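PDB 4RGL: filamentation induced by cAMP protein Fic from Desulfovibrio alaskensis, which is of unconfirmed function but belongs to the Fic/DOC family, joining a mostly helical Fic core to a smaller C-terminal domain of probable winged-helix type. Local coordinates for residues 51-56 and 90-95; 283-288 and 324-329; 172-177 and 235-240; 125-130 and 182-187. All coordinates share one frame; numbering follows the deposited sequence.

Three of the four contacts lie in the helical body of the chain, while interaction 2 stands alone in the C-terminal domain, its centre about 46 Å from that of interaction 1. Interactions 3 and 4 share helix 168-182: the first packs along its body, the second grips the loop at its C-terminal end. The nearest atoms of interactions 3 and 4 are about 5 Å apart. Interactions 1 and 3 are buried and mainly apolar, with no hydrogen bond between their segments. Interaction 4 is partly buried and held largely by one arginine bound to backbone carbonyls. Interaction 2, also partly buried, pairs a salt bridge at its margin with apolar packing inside.

Interaction 1: 51-56 and 90-95; sequences RTIQAS and NAFATY
Ile-53 and Ala-91 mark the nearest backbone approach, their CA atoms 6.5 Å apart. The short axes of helices 51-56 and 90-95 pass at 10.2 Å with their N-to-C directions 130° apart, so the two helices run roughly against each other but well splayed. No hydrogen bond links them, and the contact rests on how side chains meet. Ile-53 does most of the work, each branch having its own partner. Its CG2 methyl abuts the CB of Ala-91 at 3.8 Å. Its CD1 reaches further, ending 3.7 Å from Phe-92 CA and lying near the plane of the Phe-92 ring, at its edge. CG1 passes 4.1 Å from Tyr-95 CD1, the two side chains sliding past each other in opposite directions. Thr-52 adds its methyl: CG2 comes 3.7 Å from Tyr-95 CE2, approaching the ring obliquely. With OG1 beside the backbone N (chi1 -71°), the threonine puts CG2 on the tyrosine and leaves the hydroxyl to bond Glu-214. The hydroxyl of Ser-56 stays 4.0 Å from Tyr-95 OH, its OG being bonded to Arg-194 of helix 189-202. Around this layer, Ile-73 of helix 66-74 touches both Ile-53 and Phe-92, and Leu-195 packs on Tyr-95. Ser-56 opens a SLAIEN run that resembles the inhibitory-helix motif of many Fic proteins, so helix 42-59 may be the equivalent element here. The chemistry largely divides: methyl and ring carbons join the two helices to each other, while the hydroxyls of Thr-52 and Ser-56 tie helix 42-59 to other parts of the fold.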
loop_
_atom_site.group_PDB
_atom_site.type_symbol
_atom_site.label_atom_id
_atom_site.label_comp_id
_atom_site.label_asym_id
_atom_site.label_seq_id
_atom_site.Cartn_x
_atom_site.Cartn_y
_atom_site.Cartn_z
ATOM N N ARG A 51 3.273 3.480 -0.420
ATOM C CA ARG A 51 3.191 3.453 -1.889
ATOM C C ARG A 51 1.751 3.686 -2.360
ATOM O O ARG A 51 1.528 4.463 -3.291
ATOM C CB ARG A 51 3.719 2.121 -2.444
ATOM C CG ARG A 51 5.230 1.966 -2.341
ATOM C CD ARG A 51 5.688 0.635 -2.894
ATOM N NE ARG A 51 5.400 0.516 -4.323
ATOM C CZ ARG A 51 5.416 -0.633 -4.988
ATOM N NH1 ARG A 51 5.654 -1.774 -4.350
ATOM N NH2 ARG A 51 5.146 -0.659 -6.286
ATOM N N THR A 52 0.767 3.016 -1.706
ATOM C CA THR A 52 -0.661 3.190 -2.009
ATOM C C THR A 52 -1.077 4.675 -1.835
ATOM O O THR A 52 -1.686 5.259 -2.736
ATOM C CB THR A 52 -1.505 2.267 -1.100
ATOM O OG1 THR A 52 -1.312 0.914 -1.505
ATOM C CG2 THR A 52 -2.995 2.610 -1.131
ATOM N N ILE A 53 -0.715 5.276 -0.695
ATOM C CA ILE A 53 -1.082 6.650 -0.377
ATOM C C ILE A 53 -0.420 7.619 -1.366
ATOM O O ILE A 53 -1.113 8.429 -1.984
ATOM C CB ILE A 53 -0.706 6.984 1.095
ATOM C CG1 ILE A 53 -1.566 6.139 2.081
ATOM C CG2 ILE A 53 -0.858 8.482 1.373
ATOM C CD1 ILE A 53 -1.029 6.064 3.469
ATOM N N GLN A 54 0.912 7.507 -1.547
ATOM C CA GLN A 54 1.649 8.399 -2.434
ATOM C C GLN A 54 1.076 8.344 -3.858
ATOM O O GLN A 54 0.795 9.386 -4.436
ATOM C CB GLN A 54 3.146 8.046 -2.439
ATOM C CG GLN A 54 4.025 9.050 -3.206
ATOM C CD GLN A 54 3.928 8.887 -4.701
ATOM O OE1 GLN A 54 3.920 7.776 -5.230
ATOM N NE2 GLN A 54 3.917 9.992 -5.411
ATOM N N ALA A 55 0.867 7.129 -4.400
ATOM C CA ALA A 55 0.357 6.971 -5.766
ATOM C C ALA A 55 -1.084 7.487 -5.888
ATOM O O ALA A 55 -1.377 8.253 -6.804
ATOM C CB ALA A 55 0.428 5.516 -6.189
ATOM N N SER A 56 -1.977 7.101 -4.938
ATOM C CA SER A 56 -3.386 7.548 -4.957
ATOM C C SER A 56 -3.472 9.081 -4.953
ATOM O O SER A 56 -4.243 9.654 -5.728
ATOM C CB SER A 56 -4.150 6.975 -3.764
ATOM O OG SER A 56 -5.518 7.347 -3.787
ATOM N N ASN A 90 -3.966 12.996 6.514
ATOM C CA ASN A 90 -5.375 12.576 6.497
ATOM C C ASN A 90 -5.538 11.219 5.807
ATOM O O ASN A 90 -6.256 10.353 6.318
ATOM C CB ASN A 90 -6.252 13.630 5.799
ATOM C CG ASN A 90 -6.486 14.884 6.614
ATOM O OD1 ASN A 90 -5.912 15.079 7.691
ATOM N ND2 ASN A 90 -7.369 15.741 6.133
ATOM N N ALA A 91 -4.863 11.026 4.648
ATOM C CA ALA A 91 -4.926 9.759 3.911
ATOM C C ALA A 91 -4.417 8.598 4.773
ATOM O O ALA A 91 -5.120 7.593 4.926
ATOM C CB ALA A 91 -4.119 9.856 2.632
ATOM N N PHE A 92 -3.227 8.767 5.407
ATOM C CA PHE A 92 -2.668 7.739 6.289
ATOM C C PHE A 92 -3.636 7.423 7.431
ATOM O O PHE A 92 -3.849 6.256 7.750
ATOM C CB PHE A 92 -1.299 8.173 6.850
ATOM C CG PHE A 92 -0.750 7.228 7.896
ATOM C CD1 PHE A 92 -0.215 5.996 7.531
ATOM C CD2 PHE A 92 -0.799 7.555 9.249
ATOM C CE1 PHE A 92 0.252 5.105 8.500
ATOM C CE2 PHE A 92 -0.325 6.667 10.215
ATOM C CZ PHE A 92 0.208 5.454 9.836
ATOM N N ALA A 93 -4.245 8.457 8.014
ATOM C CA ALA A 93 -5.206 8.287 9.093
ATOM C C ALA A 93 -6.451 7.514 8.615
ATOM O O ALA A 93 -6.984 6.679 9.355
ATOM C CB ALA A 93 -5.613 9.643 9.639
ATOM N N THR A 94 -6.877 7.758 7.356
ATOM C CA THR A 94 -8.082 7.153 6.788
ATOM C C THR A 94 -7.865 5.649 6.519
ATOM O O THR A 94 -8.700 4.831 6.911
ATOM C CB THR A 94 -8.487 7.896 5.502
ATOM O OG1 THR A 94 -8.496 9.298 5.763
ATOM C CG2 THR A 94 -9.844 7.459 4.979
ATOM N N TYR A 95 -6.739 5.286 5.856
ATOM C CA TYR A 95 -6.453 3.879 5.520
ATOM C C TYR A 95 -6.234 3.028 6.783
ATOM O O TYR A 95 -6.563 1.842 6.783
ATOM C CB TYR A 95 -5.230 3.774 4.596
ATOM C CG TYR A 95 -5.548 4.026 3.137
ATOM C CD1 TYR A 95 -5.570 5.319 2.621
ATOM C CD2 TYR A 95 -5.776 2.969 2.258
ATOM C CE1 TYR A 95 -5.861 5.559 1.275
ATOM C CE2 TYR A 95 -6.049 3.194 0.906
ATOM C CZ TYR A 95 -6.104 4.492 0.422
ATOM O OH TYR A 95 -6.397 4.725 -0.898
#

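Interaction 2: 283-288 and 324-329; sequences SNDLMQ and TQRYRL
The side chain of Arg-326 reaches across to Asp-285 on helix 283-290. From CB, CG lies anti to the carbonyl carbon, beside the backbone N. The chain then continues extended through CD and bends at chi3 (72°), which swings the guanidinium round to the helix. CB, CG and CD serve as the spacer, NE bonds outside the two segments, and the rest of the polar end makes the contact. CZ is 3.4 Å from Asp-285 OD2 and NH1 is 3.6 Å from the same oxygen. The tip, NH2, closes a salt bridge with OD2 at 2.6 Å. This is a one-atom meeting and not a two-pronged one: the carboxylate and guanidinium planes are 56° apart, and OD2 approaches the guanidinium obliquely. Both charged groups have further ties, NH2 donating to Glu-280 O and OD2 accepting from Ser-282 N, just ahead of the helix. One residue on, Tyr-327 brings its ring against the helix. The backbone N of Ser-283 lies near the ring plane, 4.2 Å from CE2, and Leu-286 CD1 stands obliquely 4.3 Å from CD2. Strand 326-329 is the middle strand of a three-stranded antiparallel sheet between 281-282 and 312-314, and the short helix axis passes 8.6 Å from it at 69°. Leu-286 also meets Ala-275 and Ile-276 of helix 267-276 and Phe-298 of helix 295-308, whose Leu-303 touches Tyr-327. Helix, short strand, two helices and a strand hairpin follow one another in winged-helix order, and this contact joins the second helix to the central strand.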
loop_
_atom_site.group_PDB
_atom_site.type_symbol
_atom_site.label_atom_id
_atom_site.label_comp_id
_atom_site.label_asym_id
_atom_site.label_seq_id
_atom_site.Cartn_x
_atom_site.Cartn_y
_atom_site.Cartn_z
ATOM N N SER A 283 39.142 -8.717 20.680
ATOM C CA SER A 283 38.247 -9.528 21.513
ATOM C C SER A 283 37.895 -8.791 22.822
ATOM O O SER A 283 36.730 -8.778 23.222
ATOM C CB SER A 283 38.880 -10.883 21.823
ATOM O OG SER A 283 40.095 -10.736 22.540
ATOM N N ASN A 284 38.897 -8.110 23.441
ATOM C CA ASN A 284 38.696 -7.354 24.685
ATOM C C ASN A 284 37.909 -6.052 24.434
ATOM O O ASN A 284 37.229 -5.564 25.344
ATOM C CB ASN A 284 40.035 -7.040 25.343
ATOM C CG ASN A 284 40.736 -8.259 25.895
ATOM O OD1 ASN A 284 41.865 -8.576 25.520
ATOM N ND2 ASN A 284 40.061 -8.989 26.778
ATOM N N ASP A 285 38.006 -5.486 23.205
ATOM C CA ASP A 285 37.245 -4.282 22.836
ATOM C C ASP A 285 35.764 -4.616 22.687
ATOM O O ASP A 285 34.911 -3.832 23.106
ATOM C CB ASP A 285 37.789 -3.667 21.533
ATOM C CG ASP A 285 39.184 -3.074 21.657
ATOM O OD1 ASP A 285 39.541 -2.617 22.772
ATOM O OD2 ASP A 285 39.871 -2.966 20.627
ATOM N N LEU A 286 35.459 -5.801 22.117
ATOM C CA LEU A 286 34.082 -6.282 21.986
ATOM C C LEU A 286 33.543 -6.740 23.340
ATOM O O LEU A 286 32.403 -6.422 23.692
ATOM C CB LEU A 286 34.011 -7.430 20.969
ATOM C CG LEU A 286 34.130 -7.024 19.507
ATOM C CD1 LEU A 286 34.362 -8.242 18.622
ATOM C CD2 LEU A 286 32.894 -6.251 19.051
HETATM N N MSE A 287 34.389 -7.442 24.129
HETATM C CA MSE A 287 34.038 -7.907 25.474
HETATM C C MSE A 287 33.533 -6.726 26.353
HETATM O O MSE A 287 32.481 -6.835 26.987
HETATM C CB MSE A 287 35.257 -8.578 26.130
HETATM C CG MSE A 287 34.894 -9.568 27.210
HETATM SE SE MSE A 287 34.814 -11.427 26.565
HETATM C CE MSE A 287 34.176 -12.220 28.146
ATOM N N GLN A 288 34.267 -5.581 26.330
ATOM C CA GLN A 288 33.908 -4.382 27.099
ATOM C C GLN A 288 32.621 -3.725 26.558
ATOM O O GLN A 288 31.779 -3.285 27.347
ATOM C CB GLN A 288 35.068 -3.364 27.082
ATOM C CG GLN A 288 34.673 -1.981 27.602
ATOM C CD GLN A 288 35.662 -1.428 28.586
ATOM O OE1 GLN A 288 36.843 -1.793 28.603
ATOM N NE2 GLN A 288 35.209 -0.503 29.407
ATOM N N THR A 324 47.381 -9.957 18.867
ATOM C CA THR A 324 46.972 -8.611 18.437
ATOM C C THR A 324 45.807 -8.703 17.410
ATOM O O THR A 324 45.639 -7.801 16.578
ATOM C CB THR A 324 48.182 -7.846 17.847
ATOM O OG1 THR A 324 48.711 -8.582 16.741
ATOM C CG2 THR A 324 49.277 -7.601 18.879
ATOM N N GLN A 325 44.986 -9.775 17.505
ATOM C CA GLN A 325 43.875 -10.019 16.583
ATOM C C GLN A 325 42.757 -8.984 16.773
ATOM O O GLN A 325 42.307 -8.753 17.900
ATOM C CB GLN A 325 43.314 -11.449 16.778
ATOM C CG GLN A 325 42.250 -11.855 15.746
ATOM C CD GLN A 325 42.838 -12.038 14.368
ATOM O OE1 GLN A 325 42.861 -11.117 13.545
ATOM N NE2 GLN A 325 43.325 -13.237 14.089
ATOM N N ARG A 326 42.316 -8.357 15.663
ATOM C CA ARG A 326 41.207 -7.395 15.672
ATOM C C ARG A 326 40.188 -7.782 14.588
ATOM O O ARG A 326 40.457 -8.689 13.796
ATOM C CB ARG A 326 41.725 -5.957 15.467
ATOM C CG ARG A 326 42.824 -5.561 16.471
ATOM C CD ARG A 326 43.208 -4.105 16.362
ATOM N NE ARG A 326 42.164 -3.230 16.886
ATOM C CZ ARG A 326 42.116 -2.803 18.145
ATOM N NH1 ARG A 326 43.066 -3.152 19.008
ATOM N NH2 ARG A 326 41.132 -2.012 18.547
ATOM N N TYR A 327 38.983 -7.162 14.602
ATOM C CA TYR A 327 37.904 -7.582 13.697
ATOM C C TYR A 327 37.229 -6.373 12.997
ATOM O O TYR A 327 36.890 -5.383 13.651
ATOM C CB TYR A 327 36.849 -8.403 14.469
ATOM C CG TYR A 327 37.425 -9.629 15.151
ATOM C CD1 TYR A 327 37.555 -10.833 14.467
ATOM C CD2 TYR A 327 37.880 -9.572 16.465
ATOM C CE1 TYR A 327 38.122 -11.954 15.075
ATOM C CE2 TYR A 327 38.457 -10.682 17.081
ATOM C CZ TYR A 327 38.570 -11.874 16.384
ATOM O OH TYR A 327 39.129 -12.974 16.988
ATOM N N ARG A 328 37.005 -6.489 11.660
ATOM C CA ARG A 328 36.352 -5.445 10.839
ATOM C C ARG A 328 35.193 -6.053 10.006
ATOM O O ARG A 328 35.274 -7.211 9.592
ATOM C CB ARG A 328 37.384 -4.749 9.915
ATOM C CG ARG A 328 38.270 -5.721 9.126
ATOM C CD ARG A 328 39.396 -5.004 8.407
ATOM N NE ARG A 328 40.414 -5.940 7.924
ATOM C CZ ARG A 328 40.425 -6.455 6.699
ATOM N NH1 ARG A 328 39.502 -6.101 5.815
ATOM N NH2 ARG A 328 41.378 -7.306 6.340
ATOM N N LEU A 329 34.090 -5.283 9.822
ATOM C CA LEU A 329 32.884 -5.778 9.125
ATOM C C LEU A 329 33.126 -5.971 7.606
ATOM O O LEU A 329 34.003 -5.324 7.025
ATOM C CB LEU A 329 31.695 -4.811 9.341
ATOM C CG LEU A 329 31.083 -4.784 10.757
ATOM C CD1 LEU A 329 30.064 -3.685 10.883
ATOM C CD2 LEU A 329 30.448 -6.116 11.108
#

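Interaction 3: 172-177 and 235-240; sequences SCIFHY and ADATPF
The backbone O of Cys-173 is met by two groups: Tyr-177 N bonds it at 3.0 Å within helix 172-177, and Phe-240 brings its ring edge to it, CE2 standing 3.3 Å away with the oxygen in the ring plane. Phe-240 reaches this oxygen with its CG anti to the backbone N (chi1 176°). Its far end, CZ, lies over one face of the His-176 imidazole, 3.8 Å from CD2. The pair is an offset edge-to-face contact with planes at 60°, the phenyl supplying the edge. The same phenyl flanks Tyr-177, whose CB is 3.6 Å from Phe-240 CD2, while the two rings are set obliquely. Ala-237 takes one face of the tyrosine in a CH-pi contact: its CB is 3.9 Å from the ring centroid, 27° off the normal. Ile-174 begins by pointing away from 235-240, but its CD1 returns to that methyl at 3.9 Å. At the polar margin, Asp-236 OD1 caps the new helix by accepting from Thr-238 N, just after Ala-235 ends helix 221-234 as the C-prime residue of a Schellman motif. Tyr-177 OH makes a weak bond to Ala-231 O. The two helices thus meet through an aromatic cluster whose polar atoms look to third parties: the bond of ND1 to Gln-197 and a weak one of NE2 to Tyr-224 OH probably help hold the His-176 ring at the angle Phe-240 meets.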
loop_
_atom_site.group_PDB
_atom_site.type_symbol
_atom_site.label_atom_id
_atom_site.label_comp_id
_atom_site.label_asym_id
_atom_site.label_seq_id
_atom_site.Cartn_x
_atom_site.Cartn_y
_atom_site.Cartn_z
ATOM N N SER A 172 -15.656 -5.139 -6.553
ATOM C CA SER A 172 -14.836 -3.952 -6.269
ATOM C C SER A 172 -14.657 -3.099 -7.523
ATOM O O SER A 172 -14.695 -1.872 -7.440
ATOM C CB SER A 172 -13.473 -4.356 -5.716
ATOM O OG SER A 172 -12.704 -5.040 -6.689
ATOM N N CYS A 173 -14.488 -3.747 -8.687
ATOM C CA CYS A 173 -14.335 -3.040 -9.957
ATOM C C CYS A 173 -15.648 -2.365 -10.349
ATOM O O CYS A 173 -15.637 -1.211 -10.786
ATOM C CB CYS A 173 -13.853 -3.990 -11.048
ATOM S SG CYS A 173 -12.211 -4.686 -10.753
ATOM N N ILE A 174 -16.783 -3.093 -10.210
ATOM C CA ILE A 174 -18.104 -2.554 -10.556
ATOM C C ILE A 174 -18.419 -1.329 -9.677
ATOM O O ILE A 174 -18.864 -0.296 -10.195
ATOM C CB ILE A 174 -19.208 -3.643 -10.421
ATOM C CG1 ILE A 174 -18.897 -4.896 -11.301
ATOM C CG2 ILE A 174 -20.584 -3.065 -10.740
ATOM C CD1 ILE A 174 -18.974 -4.665 -12.850
ATOM N N PHE A 175 -18.163 -1.434 -8.350
ATOM C CA PHE A 175 -18.408 -0.330 -7.422
ATOM C C PHE A 175 -17.560 0.890 -7.796
ATOM O O PHE A 175 -18.083 2.000 -7.862
ATOM C CB PHE A 175 -18.119 -0.756 -5.976
ATOM C CG PHE A 175 -18.469 0.300 -4.949
ATOM C CD1 PHE A 175 -17.569 1.312 -4.631
ATOM C CD2 PHE A 175 -19.703 0.291 -4.311
ATOM C CE1 PHE A 175 -17.909 2.306 -3.715
ATOM C CE2 PHE A 175 -20.033 1.278 -3.379
ATOM C CZ PHE A 175 -19.134 2.277 -3.086
ATOM N N HIS A 176 -16.248 0.674 -8.051
ATOM C CA HIS A 176 -15.316 1.741 -8.452
ATOM C C HIS A 176 -15.855 2.484 -9.669
ATOM O O HIS A 176 -15.869 3.708 -9.686
ATOM C CB HIS A 176 -13.922 1.134 -8.769
ATOM C CG HIS A 176 -12.796 2.135 -8.790
ATOM N ND1 HIS A 176 -11.579 1.859 -8.192
ATOM C CD2 HIS A 176 -12.745 3.377 -9.326
ATOM C CE1 HIS A 176 -10.823 2.922 -8.408
ATOM N NE2 HIS A 176 -11.488 3.869 -9.068
ATOM N N TYR A 177 -16.340 1.735 -10.669
ATOM C CA TYR A 177 -16.869 2.285 -11.913
ATOM C C TYR A 177 -18.134 3.096 -11.660
ATOM O O TYR A 177 -18.268 4.205 -12.182
ATOM C CB TYR A 177 -17.150 1.154 -12.908
ATOM C CG TYR A 177 -17.881 1.592 -14.155
ATOM C CD1 TYR A 177 -17.206 2.218 -15.199
ATOM C CD2 TYR A 177 -19.219 1.262 -14.352
ATOM C CE1 TYR A 177 -17.858 2.562 -16.381
ATOM C CE2 TYR A 177 -19.872 1.564 -15.547
ATOM C CZ TYR A 177 -19.191 2.223 -16.555
ATOM O OH TYR A 177 -19.844 2.556 -17.720
ATOM N N ALA A 235 -21.420 2.831 -22.073
ATOM C CA ALA A 235 -22.319 2.412 -20.976
ATOM C C ALA A 235 -22.089 0.920 -20.592
ATOM O O ALA A 235 -23.054 0.167 -20.412
ATOM C CB ALA A 235 -23.777 2.637 -21.374
ATOM N N ASP A 236 -20.810 0.511 -20.458
ATOM C CA ASP A 236 -20.458 -0.873 -20.136
ATOM C C ASP A 236 -19.228 -0.919 -19.218
ATOM O O ASP A 236 -18.169 -0.416 -19.586
ATOM C CB ASP A 236 -20.196 -1.672 -21.428
ATOM C CG ASP A 236 -19.887 -3.140 -21.205
ATOM O OD1 ASP A 236 -20.225 -3.661 -20.111
ATOM O OD2 ASP A 236 -19.380 -3.788 -22.146
ATOM N N ALA A 237 -19.364 -1.553 -18.037
ATOM C CA ALA A 237 -18.267 -1.640 -17.060
ATOM C C ALA A 237 -17.212 -2.682 -17.479
ATOM O O ALA A 237 -16.067 -2.609 -17.029
ATOM C CB ALA A 237 -18.819 -1.990 -15.692
ATOM N N THR A 238 -17.608 -3.654 -18.334
ATOM C CA THR A 238 -16.758 -4.782 -18.754
ATOM C C THR A 238 -15.266 -4.330 -19.064
ATOM O O THR A 238 -14.338 -4.894 -18.479
ATOM C CB THR A 238 -17.380 -5.489 -19.973
ATOM O OG1 THR A 238 -18.700 -5.915 -19.634
ATOM C CG2 THR A 238 -16.553 -6.678 -20.449
ATOM N N PRO A 239 -15.022 -3.342 -19.985
ATOM C CA PRO A 239 -13.624 -2.991 -20.317
ATOM C C PRO A 239 -12.854 -2.440 -19.108
ATOM O O PRO A 239 -11.647 -2.680 -18.985
ATOM C CB PRO A 239 -13.776 -1.929 -21.412
ATOM C CG PRO A 239 -15.173 -1.418 -21.265
ATOM C CD PRO A 239 -15.978 -2.573 -20.804
ATOM N N PHE A 240 -13.551 -1.706 -18.211
ATOM C CA PHE A 240 -12.938 -1.173 -16.995
ATOM C C PHE A 240 -12.574 -2.315 -16.035
ATOM O O PHE A 240 -11.495 -2.295 -15.431
ATOM C CB PHE A 240 -13.884 -0.164 -16.307
ATOM C CG PHE A 240 -13.368 0.377 -14.990
ATOM C CD1 PHE A 240 -12.443 1.415 -14.961
ATOM C CD2 PHE A 240 -13.851 -0.111 -13.781
ATOM C CE1 PHE A 240 -11.971 1.919 -13.744
ATOM C CE2 PHE A 240 -13.384 0.398 -12.566
ATOM C CZ PHE A 240 -12.452 1.415 -12.555
#

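Interaction 4: 125-130 and 182-187; sequences GRYRSG and IHPFAD
Tyr-127 faces Phe-185 and Arg-128 faces Ala-186, each pair with CA atoms 4.8 Å apart, as two irregular loops lie against each other and Arg-128 N bonds Pro-184 O at 3.0 Å. Arg-128 carries the contact. Its CG sits between the backbone N and the carbonyl carbon (chi1 52°), and from there the chain runs extended to NE alongside 182-187. NE donates to His-183 O at 2.6 Å and NH2 to Ile-182 O at 3.0 Å, both nearly along the C=O axis. NH1 turns back to its own loop, bonding Gly-130 O at 2.9 Å. All three acceptors lie near the guanidinium plane and together fix its rotation, and Pro-145 O also accepts from NH2. Tyr-127 and Pro-184 cross obliquely, CD1 to CB 3.6 Å. The tyrosine ring stands obliquely to that of Phe-185, planes 50° apart, while its OH bonds Glu-106. Phe-185 also presents its edge to Arg-126 O, and its ring stacks with that of His-113. A water bridges Arg-126 O and Ala-186 N. The 183-187 residues open the HPFxDGNGR Fic signature, and Asp-187 bonds an unidentified ligand. Satisfying carbonyls where helix 168-182 ends, the arginine's positive charge would favourably oppose the negative end of the helix dipole and probably helps shape the signature loop.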
loop_
_atom_site.group_PDB
_atom_site.type_symbol
_atom_site.label_atom_id
_atom_site.label_comp_id
_atom_site.label_asym_id
_atom_site.label_seq_id
_atom_site.Cartn_x
_atom_site.Cartn_y
_atom_site.Cartn_z
ATOM N N GLY A 125 -17.853 14.354 5.121
ATOM C CA GLY A 125 -18.697 13.324 5.729
ATOM C C GLY A 125 -20.159 13.423 5.335
ATOM O O GLY A 125 -21.044 13.056 6.113
ATOM N N ARG A 126 -20.419 13.946 4.126
ATOM C CA ARG A 126 -21.768 14.111 3.579
ATOM C C ARG A 126 -21.695 14.283 2.083
ATOM O O ARG A 126 -20.640 14.657 1.556
ATOM C CB ARG A 126 -22.491 15.320 4.232
ATOM C CG ARG A 126 -21.698 16.624 4.172
ATOM C CD ARG A 126 -22.391 17.736 4.938
ATOM N NE ARG A 126 -21.502 18.879 5.159
ATOM C CZ ARG A 126 -20.696 18.999 6.213
ATOM N NH1 ARG A 126 -20.667 18.051 7.146
ATOM N NH2 ARG A 126 -19.915 20.063 6.343
ATOM N N TYR A 127 -22.794 14.011 1.381
ATOM C CA TYR A 127 -22.811 14.155 -0.066
ATOM C C TYR A 127 -22.917 15.624 -0.453
ATOM O O TYR A 127 -23.395 16.442 0.341
ATOM C CB TYR A 127 -23.958 13.342 -0.691
ATOM C CG TYR A 127 -23.869 11.856 -0.406
ATOM C CD1 TYR A 127 -22.654 11.178 -0.499
ATOM C CD2 TYR A 127 -25.015 11.101 -0.167
ATOM C CE1 TYR A 127 -22.570 9.805 -0.275
ATOM C CE2 TYR A 127 -24.946 9.725 0.049
ATOM C CZ TYR A 127 -23.721 9.079 -0.009
ATOM O OH TYR A 127 -23.646 7.723 0.215
ATOM N N ARG A 128 -22.399 15.973 -1.640
ATOM C CA ARG A 128 -22.401 17.346 -2.146
ATOM C C ARG A 128 -23.823 17.899 -2.249
ATOM O O ARG A 128 -24.756 17.163 -2.595
ATOM C CB ARG A 128 -21.712 17.411 -3.514
ATOM C CG ARG A 128 -22.258 16.409 -4.506
ATOM C CD ARG A 128 -21.469 16.398 -5.773
ATOM N NE ARG A 128 -21.858 15.289 -6.642
ATOM C CZ ARG A 128 -22.812 15.367 -7.563
ATOM N NH1 ARG A 128 -23.491 16.495 -7.731
ATOM N NH2 ARG A 128 -23.099 14.317 -8.317
ATOM N N SER A 129 -23.992 19.186 -1.926
ATOM C CA SER A 129 -25.290 19.845 -2.006
ATOM C C SER A 129 -25.525 20.399 -3.404
ATOM O O SER A 129 -26.669 20.712 -3.768
ATOM C CB SER A 129 -25.384 20.965 -0.976
ATOM O OG SER A 129 -24.366 21.930 -1.177
ATOM N N GLY A 130 -24.449 20.501 -4.185
ATOM C CA GLY A 130 -24.513 21.035 -5.532
ATOM C C GLY A 130 -23.840 20.160 -6.563
ATOM O O GLY A 130 -23.446 19.023 -6.270
ATOM N N ILE A 182 -20.897 8.636 -10.309
ATOM C CA ILE A 182 -21.788 9.423 -9.464
ATOM C C ILE A 182 -21.039 10.641 -8.856
ATOM O O ILE A 182 -21.606 11.736 -8.820
ATOM C CB ILE A 182 -22.436 8.547 -8.356
ATOM C CG1 ILE A 182 -23.183 7.329 -8.981
ATOM C CG2 ILE A 182 -23.389 9.393 -7.470
ATOM C CD1 ILE A 182 -23.675 6.255 -7.966
ATOM N N HIS A 183 -19.748 10.455 -8.417
ATOM C CA HIS A 183 -18.980 11.540 -7.752
ATOM C C HIS A 183 -19.807 12.120 -6.598
ATOM O O HIS A 183 -20.342 13.223 -6.714
ATOM C CB HIS A 183 -18.598 12.650 -8.767
ATOM C CG HIS A 183 -17.176 12.597 -9.230
ATOM N ND1 HIS A 183 -16.714 11.560 -10.019
ATOM C CD2 HIS A 183 -16.200 13.535 -9.128
ATOM C CE1 HIS A 183 -15.452 11.856 -10.300
ATOM N NE2 HIS A 183 -15.101 13.038 -9.789
ATOM N N PRO A 184 -20.079 11.311 -5.542
ATOM C CA PRO A 184 -21.070 11.734 -4.538
ATOM C C PRO A 184 -20.587 12.883 -3.653
ATOM O O PRO A 184 -21.405 13.562 -3.051
ATOM C CB PRO A 184 -21.287 10.467 -3.708
ATOM C CG PRO A 184 -20.049 9.687 -3.881
ATOM C CD PRO A 184 -19.611 9.934 -5.287
ATOM N N PHE A 185 -19.275 13.064 -3.528
ATOM C CA PHE A 185 -18.741 14.081 -2.629
ATOM C C PHE A 185 -18.273 15.318 -3.399
ATOM O O PHE A 185 -17.995 15.239 -4.599
ATOM C CB PHE A 185 -17.593 13.511 -1.798
ATOM C CG PHE A 185 -17.984 12.312 -0.970
ATOM C CD1 PHE A 185 -18.715 12.463 0.202
ATOM C CD2 PHE A 185 -17.577 11.034 -1.333
ATOM C CE1 PHE A 185 -19.072 11.354 0.970
ATOM C CE2 PHE A 185 -17.921 9.926 -0.555
ATOM C CZ PHE A 185 -18.671 10.093 0.591
ATOM N N ALA A 186 -18.196 16.460 -2.709
ATOM C CA ALA A 186 -17.722 17.700 -3.303
ATOM C C ALA A 186 -16.244 17.582 -3.727
ATOM O O ALA A 186 -15.847 18.163 -4.737
ATOM C CB ALA A 186 -17.895 18.846 -2.323
ATOM N N ASP A 187 -15.435 16.828 -2.950
ATOM C CA ASP A 187 -14.010 16.633 -3.248
ATOM C C ASP A 187 -13.560 15.237 -2.855
ATOM O O ASP A 187 -14.173 14.611 -1.992
ATOM C CB ASP A 187 -13.143 17.687 -2.507
ATOM C CG ASP A 187 -13.462 19.125 -2.860
ATOM O OD1 ASP A 187 -14.323 19.724 -2.180
ATOM O OD2 ASP A 187 -12.779 19.685 -3.754
HETATM O O HOH W 1 -18.963 16.480 0.161
#